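Putative uncharacterized protein (Streptococcus suis, PDB 4XZ7) acts as a transglutaminase and virulence factor with antiphagocytic properties, probably cross-linking glutamine and lysine side chains through its transglutaminase-like domain. Local coordinates at residues 34-39 / 54-59; 212-217 / 330-335; 287-292 / 337-342. All blocks are in the same frame, centred on the assembly; numbering follows the deposited sequence.

In the fold
The three contacts lie at the two ends of a long chain, the part of a larger protein crystallised as a homodimer. Contact 1 joins a helix to the N-terminal sheet. Its centre is about 56 Å from that of contact 2 and about 58 Å from that of contact 3, on the other side of the chain's centre. Contacts 2 and 3 both belong to the transglutaminase-like part, their centres about 18 Å apart. Residues 330-335 and 337-342 follow each other with just Glu336 between them, so one connection meets first helix 213-227 and then the end of strand 282-288. Contact 3 borders the probable active site: Tyr339 touches His295 and is hydrogen-bonded to Asp310, the likely triad histidine and aspartate.

Contact 1: residues 34-39 / 54-59; sequences RQFHVL and EELEEF
Leu56 reaches out from its helix between Phe36 and Val38, giving one methyl to each. CD1 goes to the Phe36 ring, 3.7 Å from CD2 and slightly farther from CE2; the two side chains meet at about a right angle, and the methyl comes in obliquely to the ring. The other branch, CD2, lies 3.5 Å from Val38 CG2. The torsions of Leu56 explain the fork: CG stands beside the backbone N, anti to the carbonyl carbon (chi1 -73°), and CD1 carries the chain on almost fully extended, with CD2 splitting off toward the valine.

Val38 uses the same methyl twice. Its CG2 also approaches Phe59, 4.1 Å from CE2, oblique to that ring, and here valine and phenylalanine run past each other in opposite directions. The Phe59 ring folds back over its own helix, where the carbonyl oxygen of Glu55 sits 3.2 Å above one face, displaced toward the rim.

No hydrogen bond crosses the interface; it is wholly apolar. Phe36 and Val38, two apart on the strand, both face the helix, while His37 between them turns the other way and accepts at ND1 from the backbone N of Leu50. Leu56 and Phe59, three apart, are one helical turn's worth of the matching surface. Leu26 of helix 19-29 touches both Phe36 and Leu56, and Ile82 of strand 79-86 also meets both.

Strand and helix run nearly parallel, 16° between their directions, with axes 10.5 Å apart at the closest. This is a helix packed on one face of a mixed sheet: strand 36-40 pairs antiparallel with 48-51, and helix 53-59 then returns across it, alongside helix 19-29.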
loop_
_atom_site.group_PDB
_atom_site.type_symbol
_atom_site.label_atom_id
_atom_site.label_comp_id
_atom_site.label_asym_id
_atom_site.label_seq_id
_atom_site.Cartn_x
_atom_site.Cartn_y
_atom_site.Cartn_z
ATOM N N ARG B 34 32.515 18.517 16.904
ATOM C CA ARG B 34 31.957 18.727 15.576
ATOM C C ARG B 34 31.243 17.489 15.070
ATOM O O ARG B 34 30.294 17.566 14.282
ATOM C CB ARG B 34 33.091 19.127 14.618
ATOM C CG ARG B 34 32.699 19.397 13.185
ATOM C CD ARG B 34 33.905 19.926 12.370
ATOM N NE ARG B 34 33.573 20.005 10.953
ATOM C CZ ARG B 34 33.667 18.979 10.108
ATOM N NH1 ARG B 34 33.330 19.131 8.834
ATOM N NH2 ARG B 34 34.099 17.800 10.536
ATOM N N GLN B 35 31.723 16.332 15.501
ATOM C CA GLN B 35 31.088 15.084 15.116
ATOM C C GLN B 35 30.730 14.252 16.345
ATOM O O GLN B 35 31.443 14.269 17.355
ATOM C CB GLN B 35 31.990 14.290 14.171
ATOM C CG GLN B 35 32.321 15.020 12.871
ATOM C CD GLN B 35 33.339 14.273 12.029
ATOM O OE1 GLN B 35 34.374 13.838 12.528
ATOM N NE2 GLN B 35 33.046 14.120 10.749
ATOM N N PHE B 36 29.621 13.525 16.233
ATOM C CA PHE B 36 29.054 12.770 17.343
ATOM C C PHE B 36 28.570 11.414 16.850
ATOM O O PHE B 36 28.025 11.331 15.749
ATOM C CB PHE B 36 27.877 13.530 17.970
ATOM C CG PHE B 36 28.232 14.891 18.538
ATOM C CD1 PHE B 36 28.563 15.029 19.877
ATOM C CD2 PHE B 36 28.186 16.034 17.746
ATOM C CE1 PHE B 36 28.869 16.285 20.417
ATOM C CE2 PHE B 36 28.487 17.295 18.271
ATOM C CZ PHE B 36 28.838 17.419 19.608
ATOM N N HIS B 37 28.735 10.347 17.633
ATOM C CA HIS B 37 27.990 9.138 17.288
ATOM C C HIS B 37 26.611 9.292 17.889
ATOM O O HIS B 37 26.430 10.060 18.837
ATOM C CB HIS B 37 28.661 7.848 17.786
ATOM C CG HIS B 37 29.964 7.562 17.121
ATOM N ND1 HIS B 37 30.282 8.061 15.872
ATOM C CD2 HIS B 37 31.052 6.867 17.536
ATOM C CE1 HIS B 37 31.500 7.675 15.545
ATOM N NE2 HIS B 37 31.996 6.956 16.540
ATOM N N VAL B 38 25.633 8.581 17.347
ATOM C CA VAL B 38 24.280 8.692 17.873
ATOM C C VAL B 38 23.647 7.326 18.061
ATOM O O VAL B 38 23.573 6.536 17.120
ATOM C CB VAL B 38 23.369 9.533 16.958
ATOM C CG1 VAL B 38 21.973 9.628 17.575
ATOM C CG2 VAL B 38 23.983 10.930 16.731
ATOM N N LEU B 39 23.204 7.063 19.289
ATOM C CA LEU B 39 22.518 5.827 19.639
ATOM C C LEU B 39 21.046 6.104 19.793
ATOM O O LEU B 39 20.662 7.087 20.405
ATOM C CB LEU B 39 23.059 5.236 20.939
ATOM C CG LEU B 39 24.545 4.870 20.922
ATOM C CD1 LEU B 39 25.022 4.461 22.313
ATOM C CD2 LEU B 39 24.794 3.763 19.906
ATOM N N GLU B 54 24.059 19.457 11.979
ATOM C CA GLU B 54 22.961 19.547 11.012
ATOM C C GLU B 54 22.197 18.234 10.942
ATOM O O GLU B 54 20.956 18.208 10.937
ATOM C CB GLU B 54 23.493 19.942 9.630
ATOM C CG GLU B 54 24.230 21.286 9.659
ATOM C CD GLU B 54 24.417 21.902 8.284
ATOM O OE1 GLU B 54 24.263 21.182 7.271
ATOM O OE2 GLU B 54 24.715 23.117 8.219
ATOM N N GLU B 55 22.945 17.138 10.907
ATOM C CA GLU B 55 22.349 15.811 10.918
ATOM C C GLU B 55 21.680 15.501 12.263
ATOM O O GLU B 55 20.680 14.792 12.321
ATOM C CB GLU B 55 23.415 14.776 10.574
ATOM C CG GLU B 55 23.896 14.894 9.117
ATOM C CD GLU B 55 25.219 14.203 8.857
ATOM O OE1 GLU B 55 25.470 13.807 7.697
ATOM O OE2 GLU B 55 26.023 14.076 9.803
ATOM N N LEU B 56 22.241 16.023 13.349
ATOM C CA LEU B 56 21.581 15.929 14.652
ATOM C C LEU B 56 20.205 16.573 14.567
ATOM O O LEU B 56 19.185 15.951 14.909
ATOM C CB LEU B 56 22.422 16.599 15.741
ATOM C CG LEU B 56 23.651 15.755 16.102
ATOM C CD1 LEU B 56 24.571 16.461 17.100
ATOM C CD2 LEU B 56 23.212 14.383 16.623
ATOM N N GLU B 57 20.189 17.811 14.072
ATOM C CA GLU B 57 18.939 18.562 13.907
ATOM C C GLU B 57 17.928 17.746 13.109
ATOM O O GLU B 57 16.759 17.651 13.490
ATOM C CB GLU B 57 19.192 19.912 13.220
ATOM C CG GLU B 57 17.920 20.709 12.968
ATOM C CD GLU B 57 18.144 22.213 13.014
ATOM O OE1 GLU B 57 17.144 22.960 13.008
ATOM O OE2 GLU B 57 19.314 22.654 13.072
ATOM N N GLU B 58 18.393 17.121 12.028
ATOM C CA GLU B 58 17.513 16.269 11.240
ATOM C C GLU B 58 16.996 15.079 12.061
ATOM O O GLU B 58 15.836 14.682 11.927
ATOM C CB GLU B 58 18.234 15.783 9.982
ATOM C CG GLU B 58 17.319 15.154 8.943
ATOM C CD GLU B 58 16.294 16.138 8.372
ATOM O OE1 GLU B 58 15.318 15.673 7.742
ATOM O OE2 GLU B 58 16.464 17.369 8.546
ATOM N N PHE B 59 17.840 14.517 12.923
ATOM C CA PHE B 59 17.373 13.430 13.790
ATOM C C PHE B 59 16.288 13.940 14.743
ATOM O O PHE B 59 15.416 13.180 15.172
ATOM C CB PHE B 59 18.526 12.821 14.600
ATOM C CG PHE B 59 19.496 12.017 13.787
ATOM C CD1 PHE B 59 19.066 11.224 12.721
ATOM C CD2 PHE B 59 20.854 12.056 14.086
ATOM C CE1 PHE B 59 19.978 10.490 11.961
ATOM C CE2 PHE B 59 21.778 11.303 13.329
ATOM C CZ PHE B 59 21.339 10.530 12.266
#

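Contact 2: residues 212-217 / 330-335; sequences SERDKV and HFSTIG
Arg214 stretches across to the backbone of Phe331, and NH2 donates to the carbonyl oxygen at 2.6 Å. The bond is short and somewhat bent (146° at the hydrogen). The oxygen meets the guanidinium at its edge, close to the group's plane, while the nitrogen sits slightly tilted from the plane of the carbonyl. The arginine uses its full length to get there: chi1 (-165°) sends CG off opposite the backbone N, and the chain runs straight from CG to NE.

This is the tight part. NH2 also lies against Ser332, 3.6 Å from CA and 3.7 Å from CB, and the NE side of the guanidinium makes a salt bridge with Glu336, so two partners fix how the flat group is turned. The loop is itself braced: Ser332 OG accepts from Ile334 N at 3.1 Å, an ST turn, and is also hydrogen-bonded to Glu336 N.

The other side is looser. A water accepts from Arg214 NH1 at a long 3.3 Å and donates to Phe331 O at 2.9 Å, so that one oxygen takes two donors. The exposed Phe331 side chain comes no nearer than 5.6 Å, from Phe331 CB to Arg214 NH2, with its ring farther off. Val217 and Ile334 shield one another without touching. At the helix start, Ser212 is the N-cap, its OG accepting only weakly from Asp215 N.

Within the fold, Tyr302 of strand 294-302 packs against Glu213, Arg214 and Val217, so the start of helix 213-227 rests on the sheet. The loop between strands 305-309 and 340-343 runs alongside, with Thr333 and Ile334 touching Lys218.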
loop_
_atom_site.group_PDB
_atom_site.type_symbol
_atom_site.label_atom_id
_atom_site.label_comp_id
_atom_site.label_asym_id
_atom_site.label_seq_id
_atom_site.Cartn_x
_atom_site.Cartn_y
_atom_site.Cartn_z
ATOM N N SER B 212 17.666 11.674 -40.771
ATOM C CA SER B 212 16.225 11.550 -40.932
ATOM C C SER B 212 15.509 11.355 -39.595
ATOM O O SER B 212 16.127 11.014 -38.584
ATOM C CB SER B 212 15.906 10.386 -41.872
ATOM O OG SER B 212 16.461 9.175 -41.380
ATOM N N GLU B 213 14.200 11.584 -39.607
ATOM C CA GLU B 213 13.361 11.345 -38.447
ATOM C C GLU B 213 13.365 9.857 -38.091
ATOM O O GLU B 213 13.454 9.474 -36.912
ATOM C CB GLU B 213 11.938 11.835 -38.722
ATOM C CG GLU B 213 11.837 13.332 -38.969
ATOM C CD GLU B 213 10.448 13.753 -39.413
ATOM O OE1 GLU B 213 9.781 12.970 -40.126
ATOM O OE2 GLU B 213 10.025 14.868 -39.046
ATOM N N ARG B 214 13.286 9.027 -39.127
ATOM C CA ARG B 214 13.286 7.581 -38.955
ATOM C C ARG B 214 14.501 7.109 -38.160
ATOM O O ARG B 214 14.387 6.262 -37.270
ATOM C CB ARG B 214 13.249 6.888 -40.314
ATOM C CG ARG B 214 12.887 5.418 -40.246
ATOM C CD ARG B 214 12.609 4.890 -41.641
ATOM N NE ARG B 214 12.364 3.452 -41.630
ATOM C CZ ARG B 214 13.212 2.538 -42.104
ATOM N NH1 ARG B 214 14.370 2.907 -42.651
ATOM N NH2 ARG B 214 12.892 1.248 -42.039
ATOM N N ASP B 215 15.664 7.667 -38.472
ATOM C CA ASP B 215 16.876 7.242 -37.791
ATOM C C ASP B 215 16.928 7.787 -36.370
ATOM O O ASP B 215 17.557 7.186 -35.498
ATOM C CB ASP B 215 18.114 7.658 -38.579
ATOM C CG ASP B 215 18.384 6.733 -39.764
ATOM O OD1 ASP B 215 18.033 5.538 -39.674
ATOM O OD2 ASP B 215 18.943 7.195 -40.781
ATOM N N LYS B 216 16.261 8.912 -36.134
ATOM C CA LYS B 216 16.133 9.432 -34.771
ATOM C C LYS B 216 15.377 8.422 -33.931
ATOM O O LYS B 216 15.856 8.005 -32.866
ATOM C CB LYS B 216 15.429 10.789 -34.758
ATOM C CG LYS B 216 16.118 11.843 -35.632
ATOM C CD LYS B 216 15.584 13.253 -35.377
ATOM C CE LYS B 216 16.039 14.219 -36.461
ATOM N NZ LYS B 216 15.459 15.577 -36.240
ATOM N N VAL B 217 14.206 8.013 -34.430
ATOM C CA VAL B 217 13.402 6.986 -33.755
ATOM C C VAL B 217 14.220 5.723 -33.485
ATOM O O VAL B 217 14.295 5.239 -32.340
ATOM C CB VAL B 217 12.152 6.595 -34.581
ATOM C CG1 VAL B 217 11.438 5.428 -33.927
ATOM C CG2 VAL B 217 11.200 7.769 -34.717
ATOM N N HIS B 330 11.126 -3.965 -47.383
ATOM C CA HIS B 330 10.894 -2.701 -46.691
ATOM C C HIS B 330 11.557 -2.822 -45.336
ATOM O O HIS B 330 10.900 -3.045 -44.314
ATOM C CB HIS B 330 9.398 -2.388 -46.568
ATOM C CG HIS B 330 8.751 -2.047 -47.874
ATOM N ND1 HIS B 330 8.723 -0.764 -48.375
ATOM C CD2 HIS B 330 8.132 -2.823 -48.795
ATOM C CE1 HIS B 330 8.108 -0.761 -49.545
ATOM N NE2 HIS B 330 7.738 -1.998 -49.823
ATOM N N PHE B 331 12.877 -2.680 -45.345
ATOM C CA PHE B 331 13.701 -3.100 -44.223
ATOM C C PHE B 331 13.573 -2.172 -43.032
ATOM O O PHE B 331 13.684 -0.951 -43.164
ATOM C CB PHE B 331 15.168 -3.201 -44.648
ATOM C CG PHE B 331 16.064 -3.789 -43.593
ATOM C CD1 PHE B 331 15.780 -5.028 -43.038
ATOM C CD2 PHE B 331 17.200 -3.116 -43.166
ATOM C CE1 PHE B 331 16.607 -5.578 -42.063
ATOM C CE2 PHE B 331 18.032 -3.665 -42.197
ATOM C CZ PHE B 331 17.734 -4.898 -41.649
ATOM N N SER B 332 13.329 -2.770 -41.871
ATOM C CA SER B 332 13.334 -2.050 -40.608
ATOM C C SER B 332 14.052 -2.899 -39.569
ATOM O O SER B 332 13.937 -4.123 -39.580
ATOM C CB SER B 332 11.909 -1.720 -40.140
ATOM O OG SER B 332 11.904 -1.264 -38.790
ATOM N N THR B 333 14.801 -2.250 -38.682
ATOM C CA THR B 333 15.465 -2.953 -37.597
ATOM C C THR B 333 14.824 -2.613 -36.259
ATOM O O THR B 333 15.386 -2.928 -35.211
ATOM C CB THR B 333 16.973 -2.623 -37.521
ATOM O OG1 THR B 333 17.160 -1.236 -37.205
ATOM C CG2 THR B 333 17.688 -2.964 -38.835
ATOM N N ILE B 334 13.664 -1.959 -36.292
ATOM C CA ILE B 334 12.871 -1.756 -35.070
ATOM C C ILE B 334 11.393 -2.113 -35.290
ATOM O O ILE B 334 10.508 -1.653 -34.553
ATOM C CB ILE B 334 12.963 -0.297 -34.515
ATOM C CG1 ILE B 334 12.289 0.711 -35.451
ATOM C CG2 ILE B 334 14.410 0.089 -34.210
ATOM C CD1 ILE B 334 13.136 1.119 -36.605
ATOM N N GLY B 335 11.138 -2.944 -36.298
ATOM C CA GLY B 335 9.812 -3.501 -36.523
ATOM C C GLY B 335 8.719 -2.500 -36.867
ATOM O O GLY B 335 7.543 -2.766 -36.623
HETATM O O HOH W 1 15.444 0.671 -44.776
#

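Contact 3: residues 287-292 / 337-342; sequences GKNAEG and DSYDVV
The Tyr339 ring meets the 287-292 segment by its edge: the carbonyl oxygen of Lys288 lies in the ring plane, 3.5 Å from CE1 and 4.0 Å from CD1. A carbonyl facing the C-H rim is probably mildly favourable, though no classical hydrogen bond joins the segments. The amide of Asn289 is turned almost parallel to the ring, 6° between the planes, yet the two side chains cross obliquely rather than stack, and OD1 stays 4.2 Å from Tyr339 OH, too far for a bond. The hydroxyl is instead hydrogen-bonded to Asp310 OD1, while the ring also touches His295, Thr297 and Met355.

Asn289 opens a type I turn closed by Gly292 N to Asn289 O at 3.1 Å, leading strand 282-288 into strand 294-302. The Lys288 side chain leaves from the far side of its strand, and NZ forms a salt bridge with Glu351.

Strand 354-357 lies between strands 282-288 and 340-343, so the tyrosine spans it to reach a strand two places away. This is the mixed sheet of the transglutaminase-like, papain-related fold, in which neighbouring strands bring together a histidine and an aspartate of a Cys-His-Asp triad; His295 and Asp310 lie consistently with those roles.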
loop_
_atom_site.group_PDB
_atom_site.type_symbol
_atom_site.label_atom_id
_atom_site.label_comp_id
_atom_site.label_asym_id
_atom_site.label_seq_id
_atom_site.Cartn_x
_atom_site.Cartn_y
_atom_site.Cartn_z
ATOM N N GLY B 287 -2.956 -2.774 -27.437
ATOM C CA GLY B 287 -3.566 -3.742 -28.315
ATOM C C GLY B 287 -3.108 -5.107 -27.869
ATOM O O GLY B 287 -2.934 -5.360 -26.670
ATOM N N LYS B 288 -2.894 -5.997 -28.822
ATOM C CA LYS B 288 -2.424 -7.323 -28.463
ATOM C C LYS B 288 -1.229 -7.774 -29.288
ATOM O O LYS B 288 -1.097 -7.415 -30.464
ATOM C CB LYS B 288 -3.558 -8.342 -28.583
ATOM C CG LYS B 288 -4.616 -8.143 -27.505
ATOM C CD LYS B 288 -5.585 -9.293 -27.412
ATOM C CE LYS B 288 -6.566 -9.059 -26.266
ATOM N NZ LYS B 288 -7.402 -10.259 -26.000
ATOM N N ASN B 289 -0.366 -8.544 -28.622
ATOM C CA ASN B 289 0.752 -9.262 -29.225
ATOM C C ASN B 289 0.385 -9.977 -30.491
ATOM O O ASN B 289 -0.785 -10.263 -30.723
ATOM C CB ASN B 289 1.299 -10.322 -28.260
ATOM C CG ASN B 289 2.751 -10.147 -27.986
ATOM O OD1 ASN B 289 3.418 -9.355 -28.652
ATOM N ND2 ASN B 289 3.266 -10.877 -27.003
ATOM N N ALA B 290 1.404 -10.332 -31.270
ATOM C CA ALA B 290 1.222 -11.270 -32.362
ATOM C C ALA B 290 0.972 -12.671 -31.789
ATOM O O ALA B 290 0.592 -13.581 -32.521
ATOM C CB ALA B 290 2.428 -11.260 -33.291
ATOM N N GLU B 291 1.171 -12.828 -30.479
ATOM C CA GLU B 291 0.805 -14.060 -29.767
ATOM C C GLU B 291 -0.494 -13.920 -28.962
ATOM O O GLU B 291 -0.785 -14.744 -28.103
ATOM C CB GLU B 291 1.927 -14.492 -28.813
ATOM C CG GLU B 291 3.300 -14.585 -29.443
ATOM C CD GLU B 291 3.479 -15.816 -30.323
ATOM O OE1 GLU B 291 3.130 -16.930 -29.875
ATOM O OE2 GLU B 291 3.977 -15.669 -31.464
ATOM N N GLY B 292 -1.263 -12.869 -29.210
ATOM C CA GLY B 292 -2.512 -12.686 -28.496
ATOM C C GLY B 292 -2.451 -12.048 -27.115
ATOM O O GLY B 292 -3.500 -11.791 -26.508
ATOM N N ASP B 337 5.773 -0.535 -38.006
ATOM C CA ASP B 337 4.476 -0.826 -38.614
ATOM C C ASP B 337 4.198 -2.296 -38.823
ATOM O O ASP B 337 3.666 -2.685 -39.861
ATOM C CB ASP B 337 4.354 -0.116 -39.959
ATOM C CG ASP B 337 4.223 1.365 -39.804
ATOM O OD1 ASP B 337 3.643 1.780 -38.783
ATOM O OD2 ASP B 337 4.690 2.110 -40.688
ATOM N N SER B 338 4.545 -3.113 -37.843
ATOM C CA SER B 338 4.327 -4.541 -37.973
ATOM C C SER B 338 2.973 -4.949 -37.391
ATOM O O SER B 338 2.604 -6.129 -37.413
ATOM C CB SER B 338 5.448 -5.312 -37.287
ATOM O OG SER B 338 5.357 -5.173 -35.888
ATOM N N TYR B 339 2.240 -3.969 -36.865
ATOM C CA TYR B 339 0.917 -4.216 -36.293
ATOM C C TYR B 339 -0.216 -3.875 -37.251
ATOM O O TYR B 339 -0.128 -2.917 -38.016
ATOM C CB TYR B 339 0.735 -3.408 -35.007
ATOM C CG TYR B 339 1.454 -4.006 -33.834
ATOM C CD1 TYR B 339 0.800 -4.873 -32.959
ATOM C CD2 TYR B 339 2.796 -3.722 -33.605
ATOM C CE1 TYR B 339 1.468 -5.429 -31.890
ATOM C CE2 TYR B 339 3.474 -4.274 -32.540
ATOM C CZ TYR B 339 2.813 -5.123 -31.685
ATOM O OH TYR B 339 3.498 -5.661 -30.615
ATOM N N ASP B 340 -1.293 -4.650 -37.189
ATOM C CA ASP B 340 -2.544 -4.222 -37.797
ATOM C C ASP B 340 -3.124 -3.138 -36.909
ATOM O O ASP B 340 -2.843 -3.095 -35.716
ATOM C CB ASP B 340 -3.525 -5.384 -37.946
ATOM C CG ASP B 340 -3.100 -6.365 -39.007
ATOM O OD1 ASP B 340 -2.444 -5.935 -39.975
ATOM O OD2 ASP B 340 -3.419 -7.562 -38.871
ATOM N N VAL B 341 -3.917 -2.245 -37.483
ATOM C CA VAL B 341 -4.514 -1.196 -36.672
ATOM C C VAL B 341 -6.012 -1.384 -36.566
ATOM O O VAL B 341 -6.675 -1.784 -37.524
ATOM C CB VAL B 341 -4.216 0.186 -37.233
ATOM C CG1 VAL B 341 -2.728 0.435 -37.191
ATOM C CG2 VAL B 341 -4.744 0.294 -38.659
ATOM N N VAL B 342 -6.526 -1.110 -35.377
ATOM C CA VAL B 342 -7.946 -1.199 -35.100
ATOM C C VAL B 342 -8.382 0.185 -34.688
ATOM O O VAL B 342 -7.720 0.821 -33.876
ATOM C CB VAL B 342 -8.249 -2.232 -33.984
ATOM C CG1 VAL B 342 -9.664 -2.065 -33.430
ATOM C CG2 VAL B 342 -8.026 -3.634 -34.497
#